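Local coordinates for BexL (Amycolatopsis orientalis, PDB 4XRW), which is a di-domain aromatase/cyclase of the BE-7585A pathway, probably cyclising and dehydrating polyketide intermediates of a type II polyketide synthase, at residues H26-L40 and R153-T167. Numbering follows the deposited sequence.
Sequences HDILVDAPADEVYRL and RSELAALKHNVELVT
Glu164 OE2 accepts two bonds, one across the contact from Asp31 N and one within the helix from Lys160. Asp31 N donates to Glu164 OE2 (3.0 Å) on the anti side, with an N-H...O angle of 160°. Lys160 NZ takes the syn lone pair of Glu164 OE2 (2.8 Å) in a salt bridge. Lys160 NZ also donates across to Leu29 O (3.0 Å), standing above the carbonyl plane. A bend at the end of an otherwise extended lysine chain (chi4 54°) brings the ammonium between these two acceptors. The Lys160 ammonium probably also eases the like charges of Asp31 OD2 and Glu164 OE2, 3.5 Å apart, whose carboxylate planes are nearly parallel but offset. A water bridges Thr167 OG1 and, weakly, Asp31 O.

Beneath this polar cluster, Val163 CG1 meets Val30 CG1 at 3.7 Å and also touches Ala32, Val37 and Leu40. Toward the start of the strand, Ile28 CD1 rests on Leu156 O and the Lys160 chain, and Leu156 CD1 lies 3.6 Å from His26 CB. The His26 ring presents CD2 over the centre of the Arg153 guanidinium, the planes about at right angles; Asp149 binds both His26 NE2 and Arg153 NE.

Strand and helix axes run nearly parallel (10°), 8.4 Å apart, as the long helix of this helix-grip fold lies against edge strand 22-30. Strand 123-133 pairs with that strand, Trp113 touches Leu156, and Ile50 of helix 47-50 packs on Val163.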
ATOM      1  N   HIS A  26     -23.067   1.604   6.418  1.00 23.88           N
ATOM      2  CA  HIS A  26     -22.897   0.356   5.704  1.00 25.14           C
ATOM      3  C   HIS A  26     -22.260  -0.656   6.647  1.00 28.60           C
ATOM      4  O   HIS A  26     -21.547  -0.286   7.584  1.00 27.27           O
ATOM      5  CB  HIS A  26     -22.037   0.572   4.465  1.00 29.16           C
ATOM      6  CG  HIS A  26     -22.637   1.508   3.470  1.00 31.93           C
ATOM      7  ND1 HIS A  26     -22.549   2.884   3.579  1.00 26.19           N
ATOM      8  CD2 HIS A  26     -23.323   1.263   2.329  1.00 32.57           C
ATOM      9  CE1 HIS A  26     -23.166   3.441   2.552  1.00 32.35           C
ATOM     10  NE2 HIS A  26     -23.641   2.479   1.778  1.00 30.06           N
ATOM     11  N   ASP A  27     -22.547  -1.939   6.466  1.00 28.37           N
ATOM     12  CA  ASP A  27     -21.841  -2.935   7.265  1.00 28.16           C
ATOM     13  C   ASP A  27     -21.547  -4.195   6.457  1.00 35.09           C
ATOM     14  O   ASP A  27     -22.042  -4.360   5.339  1.00 28.22           O
ATOM     15  CB  ASP A  27     -22.616  -3.256   8.549  1.00 32.56           C
ATOM     16  CG  ASP A  27     -24.011  -3.724   8.289  1.00 42.57           C
ATOM     17  OD1 ASP A  27     -24.176  -4.758   7.604  1.00 46.27           O
ATOM     18  OD2 ASP A  27     -24.944  -3.054   8.775  1.00 49.55           O
ATOM     19  N   ILE A  28     -20.667  -5.020   7.014  1.00 31.54           N
ATOM     20  CA  ILE A  28     -20.275  -6.295   6.436  1.00 29.00           C
ATOM     21  C   ILE A  28     -19.821  -7.207   7.570  1.00 34.55           C
ATOM     22  O   ILE A  28     -19.402  -6.721   8.618  1.00 31.96           O
ATOM     23  CB  ILE A  28     -19.168  -6.117   5.385  1.00 30.81           C
ATOM     24  CG1 ILE A  28     -19.156  -7.295   4.415  1.00 28.11           C
ATOM     25  CG2 ILE A  28     -17.816  -5.917   6.052  1.00 28.90           C
ATOM     26  CD1 ILE A  28     -18.479  -7.021   3.113  1.00 32.22           C
ATOM     27  N   LEU A  29     -19.928  -8.529   7.371  1.00 30.95           N
ATOM     28  CA  LEU A  29     -19.393  -9.492   8.330  1.00 37.27           C
ATOM     29  C   LEU A  29     -18.025  -9.908   7.872  1.00 31.66           C
ATOM     30  O   LEU A  29     -17.813 -10.109   6.675  1.00 36.47           O
ATOM     31  CB  LEU A  29     -20.300 -10.731   8.457  1.00 36.78           C
ATOM     32  CG  LEU A  29     -21.735 -10.487   8.908  1.00 39.90           C
ATOM     33  CD1 LEU A  29     -22.554 -11.774   8.737  1.00 41.15           C
ATOM     34  CD2 LEU A  29     -21.796 -10.003  10.348  1.00 39.73           C
ATOM     35  N   VAL A  30     -17.095 -10.046   8.816  1.00 36.49           N
ATOM     36  CA  VAL A  30     -15.713 -10.414   8.512  1.00 37.30           C
ATOM     37  C   VAL A  30     -15.271 -11.603   9.384  1.00 41.39           C
ATOM     38  O   VAL A  30     -15.499 -11.603  10.592  1.00 36.69           O
ATOM     39  CB  VAL A  30     -14.754  -9.219   8.745  1.00 35.46           C
ATOM     40  CG1 VAL A  30     -13.299  -9.635   8.545  1.00 42.34           C
ATOM     41  CG2 VAL A  30     -15.124  -8.039   7.820  1.00 34.30           C
ATOM     42  N   ASP A  31     -14.619 -12.598   8.781  1.00 40.97           N
ATOM     43  CA  ASP A  31     -14.260 -13.819   9.516  1.00 42.99           C
ATOM     44  C   ASP A  31     -12.894 -13.697  10.202  1.00 44.13           C
ATOM     45  O   ASP A  31     -11.956 -14.457   9.935  1.00 41.68           O
ATOM     46  CB  ASP A  31     -14.293 -15.034   8.584  1.00 41.21           C
ATOM     47  CG  ASP A  31     -15.695 -15.317   8.036  1.00 49.24           C
ATOM     48  OD1 ASP A  31     -16.700 -15.003   8.725  1.00 49.75           O
ATOM     49  OD2 ASP A  31     -15.791 -15.847   6.909  1.00 57.45           O
ATOM     50  N   ALA A  32     -12.805 -12.703  11.077  1.00 38.30           N
ATOM     51  CA  ALA A  32     -11.700 -12.549  12.010  1.00 41.35           C
ATOM     52  C   ALA A  32     -12.291 -11.961  13.283  1.00 37.12           C
ATOM     53  O   ALA A  32     -13.391 -11.416  13.262  1.00 39.47           O
ATOM     54  CB  ALA A  32     -10.597 -11.650  11.443  1.00 36.21           C
ATOM     55  N   PRO A  33     -11.589 -12.095  14.404  1.00 33.20           N
ATOM     56  CA  PRO A  33     -12.170 -11.565  15.645  1.00 36.67           C
ATOM     57  C   PRO A  33     -12.185 -10.037  15.666  1.00 36.24           C
ATOM     58  O   PRO A  33     -11.389  -9.406  14.975  1.00 38.49           O
ATOM     59  CB  PRO A  33     -11.255 -12.130  16.736  1.00 38.76           C
ATOM     60  CG  PRO A  33     -10.003 -12.516  16.044  1.00 42.65           C
ATOM     61  CD  PRO A  33     -10.350 -12.851  14.635  1.00 38.57           C
ATOM     62  N   ALA A  34     -13.092  -9.463  16.437  1.00 32.28           N
ATOM     63  CA  ALA A  34     -13.260  -8.006  16.512  1.00 33.79           C
ATOM     64  C   ALA A  34     -11.978  -7.271  16.877  1.00 37.24           C
ATOM     65  O   ALA A  34     -11.711  -6.188  16.359  1.00 32.71           O
ATOM     66  CB  ALA A  34     -14.335  -7.663  17.516  1.00 33.79           C
ATOM     67  N   ASP A  35     -11.179  -7.840  17.767  1.00 35.87           N
ATOM     68  CA  ASP A  35      -9.995  -7.136  18.234  1.00 34.56           C
ATOM     69  C   ASP A  35      -8.949  -7.000  17.122  1.00 38.19           C
ATOM     70  O   ASP A  35      -8.241  -5.982  17.035  1.00 32.53           O
ATOM     71  CB  ASP A  35      -9.404  -7.838  19.464  1.00 38.72           C
ATOM     72  CG  ASP A  35     -10.234  -7.612  20.735  1.00 44.91           C
ATOM     73  OD1 ASP A  35     -11.129  -6.734  20.748  1.00 44.41           O
ATOM     74  OD2 ASP A  35      -9.971  -8.310  21.742  1.00 57.30           O
ATOM     75  N   GLU A  36      -8.860  -8.014  16.270  1.00 35.70           N
ATOM     76  CA  GLU A  36      -7.908  -8.009  15.184  1.00 37.50           C
ATOM     77  C   GLU A  36      -8.337  -7.064  14.061  1.00 36.11           C
ATOM     78  O   GLU A  36      -7.493  -6.346  13.508  1.00 32.20           O
ATOM     79  CB  GLU A  36      -7.709  -9.428  14.642  1.00 36.83           C
ATOM     80  CG  GLU A  36      -6.684  -9.544  13.495  1.00 43.10           C
ATOM     81  CD  GLU A  36      -5.267  -9.033  13.853  1.00 53.84           C
ATOM     82  OE1 GLU A  36      -5.024  -8.603  15.008  1.00 53.93           O
ATOM     83  OE2 GLU A  36      -4.385  -9.061  12.960  1.00 52.10           O
ATOM     84  N   VAL A  37      -9.630  -7.043  13.734  1.00 29.40           N
ATOM     85  CA  VAL A  37     -10.105  -6.121  12.711  1.00 27.53           C
ATOM     86  C   VAL A  37      -9.870  -4.696  13.189  1.00 27.92           C
ATOM     87  O   VAL A  37      -9.387  -3.860  12.426  1.00 28.53           O
ATOM     88  CB  VAL A  37     -11.588  -6.330  12.388  1.00 26.98           C
ATOM     89  CG1 VAL A  37     -12.103  -5.283  11.414  1.00 30.81           C
ATOM     90  CG2 VAL A  37     -11.796  -7.736  11.810  1.00 35.53           C
ATOM     91  N   TYR A  38     -10.217  -4.428  14.447  1.00 27.07           N
ATOM     92  CA  TYR A  38      -9.974  -3.116  15.044  1.00 29.79           C
ATOM     93  C   TYR A  38      -8.518  -2.746  14.907  1.00 28.25           C
ATOM     94  O   TYR A  38      -8.189  -1.628  14.483  1.00 27.19           O
ATOM     95  CB  TYR A  38     -10.357  -3.069  16.526  1.00 31.14           C
ATOM     96  CG  TYR A  38      -9.960  -1.746  17.166  1.00 26.11           C
ATOM     97  CD1 TYR A  38     -10.797  -0.641  17.092  1.00 26.80           C
ATOM     98  CD2 TYR A  38      -8.739  -1.595  17.792  1.00 26.56           C
ATOM     99  CE1 TYR A  38     -10.429   0.577  17.646  1.00 29.50           C
ATOM    100  CE2 TYR A  38      -8.375  -0.392  18.354  1.00 28.14           C
ATOM    101  CZ  TYR A  38      -9.221   0.684  18.279  1.00 25.27           C
ATOM    102  OH  TYR A  38      -8.841   1.887  18.840  1.00 30.54           O
ATOM    103  N   ARG A  39      -7.641  -3.671  15.273  1.00 26.60           N
ATOM    104  CA  ARG A  39      -6.201  -3.424  15.229  1.00 33.01           C
ATOM    105  C   ARG A  39      -5.723  -3.080  13.825  1.00 29.96           C
ATOM    106  O   ARG A  39      -4.846  -2.240  13.664  1.00 27.62           O
ATOM    107  CB  ARG A  39      -5.427  -4.638  15.753  1.00 30.75           C
ATOM    108  CG  ARG A  39      -3.924  -4.416  15.826  1.00 39.76           C
ATOM    109  CD  ARG A  39      -3.166  -5.697  16.151  1.00 44.73           C
ATOM    110  NE  ARG A  39      -2.997  -6.572  14.984  1.00 43.88           N
ATOM    111  CZ  ARG A  39      -2.097  -6.379  14.015  1.00 50.83           C
ATOM    112  NH1 ARG A  39      -1.283  -5.314  14.034  1.00 46.44           N
ATOM    113  NH2 ARG A  39      -2.025  -7.237  13.007  1.00 49.53           N
ATOM    114  N   LEU A  40      -6.290  -3.722  12.807  1.00 28.42           N
ATOM    115  CA  LEU A  40      -5.814  -3.505  11.433  1.00 27.16           C
ATOM    116  C   LEU A  40      -6.207  -2.131  10.894  1.00 23.73           C
ATOM    117  O   LEU A  40      -5.481  -1.523  10.086  1.00 27.40           O
ATOM    118  CB  LEU A  40      -6.329  -4.614  10.509  1.00 26.50           C
ATOM    119  CG  LEU A  40      -5.724  -6.015  10.748  1.00 29.22           C
ATOM    120  CD1 LEU A  40      -6.587  -7.090  10.115  1.00 33.36           C
ATOM    121  CD2 LEU A  40      -4.315  -6.111  10.184  1.00 29.18           C
ATOM    122  N   ARG A 153     -19.341   0.706  -0.067  1.00 24.48           N
ATOM    123  CA  ARG A 153     -19.584  -0.692  -0.385  1.00 24.59           C
ATOM    124  C   ARG A 153     -18.344  -1.381  -0.930  1.00 28.37           C
ATOM    125  O   ARG A 153     -18.046  -2.516  -0.552  1.00 27.13           O
ATOM    126  CB  ARG A 153     -20.726  -0.815  -1.392  1.00 30.89           C
ATOM    127  CG  ARG A 153     -22.087  -0.469  -0.817  1.00 32.45           C
ATOM    128  CD  ARG A 153     -23.144  -0.476  -1.920  1.00 36.65           C
ATOM    129  NE  ARG A 153     -24.442  -0.119  -1.372  1.00 41.04           N
ATOM    130  CZ  ARG A 153     -25.160  -0.921  -0.587  1.00 52.39           C
ATOM    131  NH1 ARG A 153     -24.711  -2.131  -0.266  1.00 52.84           N
ATOM    132  NH2 ARG A 153     -26.336  -0.521  -0.122  1.00 57.57           N
ATOM    133  N   SER A 154     -17.600  -0.696  -1.797  1.00 29.75           N
ATOM    134  CA  SER A 154     -16.417  -1.304  -2.384  1.00 28.88           C
ATOM    135  C   SER A 154     -15.317  -1.429  -1.324  1.00 27.42           C
ATOM    136  O   SER A 154     -14.597  -2.413  -1.304  1.00 27.14           O
ATOM    137  CB  SER A 154     -15.938  -0.505  -3.602  1.00 32.06           C
ATOM    138  OG  SER A 154     -15.629   0.833  -3.274  1.00 41.85           O
ATOM    139  N   GLU A 155     -15.202  -0.438  -0.441  1.00 27.66           N
ATOM    140  CA  GLU A 155     -14.225  -0.461   0.630  1.00 27.38           C
ATOM    141  C   GLU A 155     -14.481  -1.612   1.592  1.00 26.15           C
ATOM    142  O   GLU A 155     -13.549  -2.307   1.978  1.00 27.41           O
ATOM    143  CB  GLU A 155     -14.233   0.882   1.382  1.00 29.83           C
ATOM    144  CG  GLU A 155     -13.355   0.957   2.579  1.00 36.54           C
ATOM    145  CD  GLU A 155     -13.107   2.393   3.029  1.00 45.17           C
ATOM    146  OE1 GLU A 155     -14.030   3.025   3.597  1.00 40.80           O
ATOM    147  OE2 GLU A 155     -11.981   2.884   2.799  1.00 50.12           O
ATOM    148  N   LEU A 156     -15.738  -1.808   1.990  1.00 25.23           N
ATOM    149  CA  LEU A 156     -16.069  -2.879   2.939  1.00 25.26           C
ATOM    150  C   LEU A 156     -15.873  -4.257   2.298  1.00 26.59           C
ATOM    151  O   LEU A 156     -15.415  -5.204   2.944  1.00 25.86           O
ATOM    152  CB  LEU A 156     -17.512  -2.735   3.444  1.00 23.88           C
ATOM    153  CG  LEU A 156     -17.754  -1.658   4.497  1.00 25.26           C
ATOM    154  CD1 LEU A 156     -19.210  -1.630   4.973  1.00 30.92           C
ATOM    155  CD2 LEU A 156     -16.804  -1.870   5.678  1.00 32.49           C
ATOM    156  N   ALA A 157     -16.220  -4.381   1.022  1.00 26.77           N
ATOM    157  CA  ALA A 157     -16.040  -5.656   0.335  1.00 27.42           C
ATOM    158  C   ALA A 157     -14.553  -6.015   0.241  1.00 32.16           C
ATOM    159  O   ALA A 157     -14.167  -7.154   0.465  1.00 31.18           O
ATOM    160  CB  ALA A 157     -16.639  -5.600  -1.021  1.00 30.11           C
ATOM    161  N   ALA A 158     -13.719  -5.027  -0.076  1.00 25.19           N
ATOM    162  CA  ALA A 158     -12.276  -5.250  -0.155  1.00 28.80           C
ATOM    163  C   ALA A 158     -11.710  -5.517   1.249  1.00 25.77           C
ATOM    164  O   ALA A 158     -10.813  -6.342   1.418  1.00 27.15           O
ATOM    165  CB  ALA A 158     -11.590  -4.050  -0.812  1.00 27.68           C
ATOM    166  N   LEU A 159     -12.238  -4.847   2.266  1.00 26.78           N
ATOM    167  CA  LEU A 159     -11.786  -5.079   3.629  1.00 25.81           C
ATOM    168  C   LEU A 159     -11.987  -6.544   4.027  1.00 31.06           C
ATOM    169  O   LEU A 159     -11.085  -7.187   4.559  1.00 28.30           O
ATOM    170  CB  LEU A 159     -12.524  -4.183   4.612  1.00 27.78           C
ATOM    171  CG  LEU A 159     -12.261  -4.423   6.095  1.00 31.46           C
ATOM    172  CD1 LEU A 159     -10.898  -3.868   6.482  1.00 37.66           C
ATOM    173  CD2 LEU A 159     -13.335  -3.805   6.935  1.00 38.08           C
ATOM    174  N   LYS A 160     -13.189  -7.052   3.791  1.00 30.24           N
ATOM    175  CA  LYS A 160     -13.498  -8.450   4.094  1.00 31.86           C
ATOM    176  C   LYS A 160     -12.574  -9.397   3.325  1.00 28.22           C
ATOM    177  O   LYS A 160     -11.984 -10.298   3.908  1.00 31.82           O
ATOM    178  CB  LYS A 160     -14.959  -8.741   3.758  1.00 30.74           C
ATOM    179  CG  LYS A 160     -15.376 -10.196   3.899  1.00 34.88           C
ATOM    180  CD  LYS A 160     -16.839 -10.396   3.476  1.00 35.10           C
ATOM    181  CE  LYS A 160     -17.255 -11.878   3.573  1.00 39.41           C
ATOM    182  NZ  LYS A 160     -16.973 -12.443   4.939  1.00 34.70           N
ATOM    183  N   HIS A 161     -12.456  -9.191   2.016  1.00 27.20           N
ATOM    184  CA  HIS A 161     -11.617 -10.041   1.177  1.00 28.53           C
ATOM    185  C   HIS A 161     -10.172 -10.080   1.676  1.00 34.39           C
ATOM    186  O   HIS A 161      -9.577 -11.150   1.853  1.00 30.54           O
ATOM    187  CB  HIS A 161     -11.666  -9.540  -0.257  1.00 28.59           C
ATOM    188  CG  HIS A 161     -10.864 -10.358  -1.213  1.00 38.64           C
ATOM    189  ND1 HIS A 161     -11.371 -11.479  -1.833  1.00 42.19           N
ATOM    190  CD2 HIS A 161      -9.595 -10.210  -1.670  1.00 39.08           C
ATOM    191  CE1 HIS A 161     -10.444 -11.995  -2.624  1.00 47.02           C
ATOM    192  NE2 HIS A 161      -9.358 -11.243  -2.545  1.00 42.02           N
ATOM    193  N   ASN A 162      -9.612  -8.902   1.929  1.00 32.73           N
ATOM    194  CA  ASN A 162      -8.212  -8.815   2.319  1.00 33.77           C
ATOM    195  C   ASN A 162      -7.934  -9.200   3.758  1.00 36.85           C
ATOM    196  O   ASN A 162      -6.908  -9.836   4.031  1.00 33.48           O
ATOM    197  CB  ASN A 162      -7.702  -7.410   2.048  1.00 32.52           C
ATOM    198  CG  ASN A 162      -7.726  -7.093   0.595  1.00 36.88           C
ATOM    199  OD1 ASN A 162      -7.317  -7.901  -0.225  1.00 43.71           O
ATOM    200  ND2 ASN A 162      -8.253  -5.935   0.252  1.00 41.38           N
ATOM    201  N   VAL A 163      -8.824  -8.849   4.680  1.00 32.01           N
ATOM    202  CA  VAL A 163      -8.582  -9.194   6.080  1.00 34.26           C
ATOM    203  C   VAL A 163      -8.536 -10.704   6.183  1.00 36.61           C
ATOM    204  O   VAL A 163      -7.704 -11.261   6.891  1.00 33.09           O
ATOM    205  CB  VAL A 163      -9.667  -8.636   7.044  1.00 31.67           C
ATOM    206  CG1 VAL A 163      -9.575  -9.290   8.422  1.00 37.19           C
ATOM    207  CG2 VAL A 163      -9.511  -7.128   7.202  1.00 32.83           C
ATOM    208  N   GLU A 164      -9.421 -11.373   5.462  1.00 31.04           N
ATOM    209  CA  GLU A 164      -9.471 -12.839   5.539  1.00 32.45           C
ATOM    210  C   GLU A 164      -8.210 -13.490   4.933  1.00 43.77           C
ATOM    211  O   GLU A 164      -7.850 -14.617   5.289  1.00 38.83           O
ATOM    212  CB  GLU A 164     -10.770 -13.339   4.889  1.00 39.25           C
ATOM    213  CG  GLU A 164     -11.973 -13.076   5.813  1.00 35.13           C
ATOM    214  CD  GLU A 164     -13.363 -13.263   5.166  1.00 43.30           C
ATOM    215  OE1 GLU A 164     -13.480 -13.800   4.035  1.00 39.54           O
ATOM    216  OE2 GLU A 164     -14.356 -12.856   5.817  1.00 34.14           O
ATOM    217  N   LEU A 165      -7.496 -12.766   4.072  1.00 38.07           N
ATOM    218  CA  LEU A 165      -6.238 -13.275   3.524  1.00 38.04           C
ATOM    219  C   LEU A 165      -5.015 -12.865   4.346  1.00 43.57           C
ATOM    220  O   LEU A 165      -4.116 -13.681   4.543  1.00 37.35           O
ATOM    221  CB  LEU A 165      -6.045 -12.800   2.083  1.00 36.53           C
ATOM    222  CG  LEU A 165      -7.111 -13.195   1.064  1.00 34.88           C
ATOM    223  CD1 LEU A 165      -6.755 -12.599  -0.282  1.00 36.50           C
ATOM    224  CD2 LEU A 165      -7.242 -14.690   0.951  1.00 41.01           C
ATOM    225  N   VAL A 166      -4.955 -11.615   4.814  1.00 37.06           N
ATOM    226  CA  VAL A 166      -3.730 -11.158   5.486  1.00 44.76           C
ATOM    227  C   VAL A 166      -3.618 -11.748   6.893  1.00 45.35           C
ATOM    228  O   VAL A 166      -2.524 -11.794   7.444  1.00 41.62           O
ATOM    229  CB  VAL A 166      -3.614  -9.597   5.544  1.00 45.36           C
ATOM    230  CG1 VAL A 166      -3.808  -9.011   4.142  1.00 44.18           C
ATOM    231  CG2 VAL A 166      -4.583  -8.975   6.526  1.00 40.23           C
ATOM    232  N   THR A 167      -4.727 -12.227   7.461  1.00 39.37           N
ATOM    233  CA  THR A 167      -4.642 -12.930   8.745  1.00 46.20           C
ATOM    234  C   THR A 167      -4.238 -14.403   8.551  1.00 47.53           C
ATOM    235  O   THR A 167      -4.044 -15.130   9.530  1.00 49.75           O
ATOM    236  CB  THR A 167      -5.966 -12.853   9.535  1.00 41.57           C
ATOM    237  OG1 THR A 167      -7.050 -13.353   8.739  1.00 36.11           O
ATOM    238  CG2 THR A 167      -6.254 -11.410   9.939  1.00 42.76           C
TER
HETATM  239  O   HOH W   1      -8.659 -14.823  10.116  1.00 48.48           O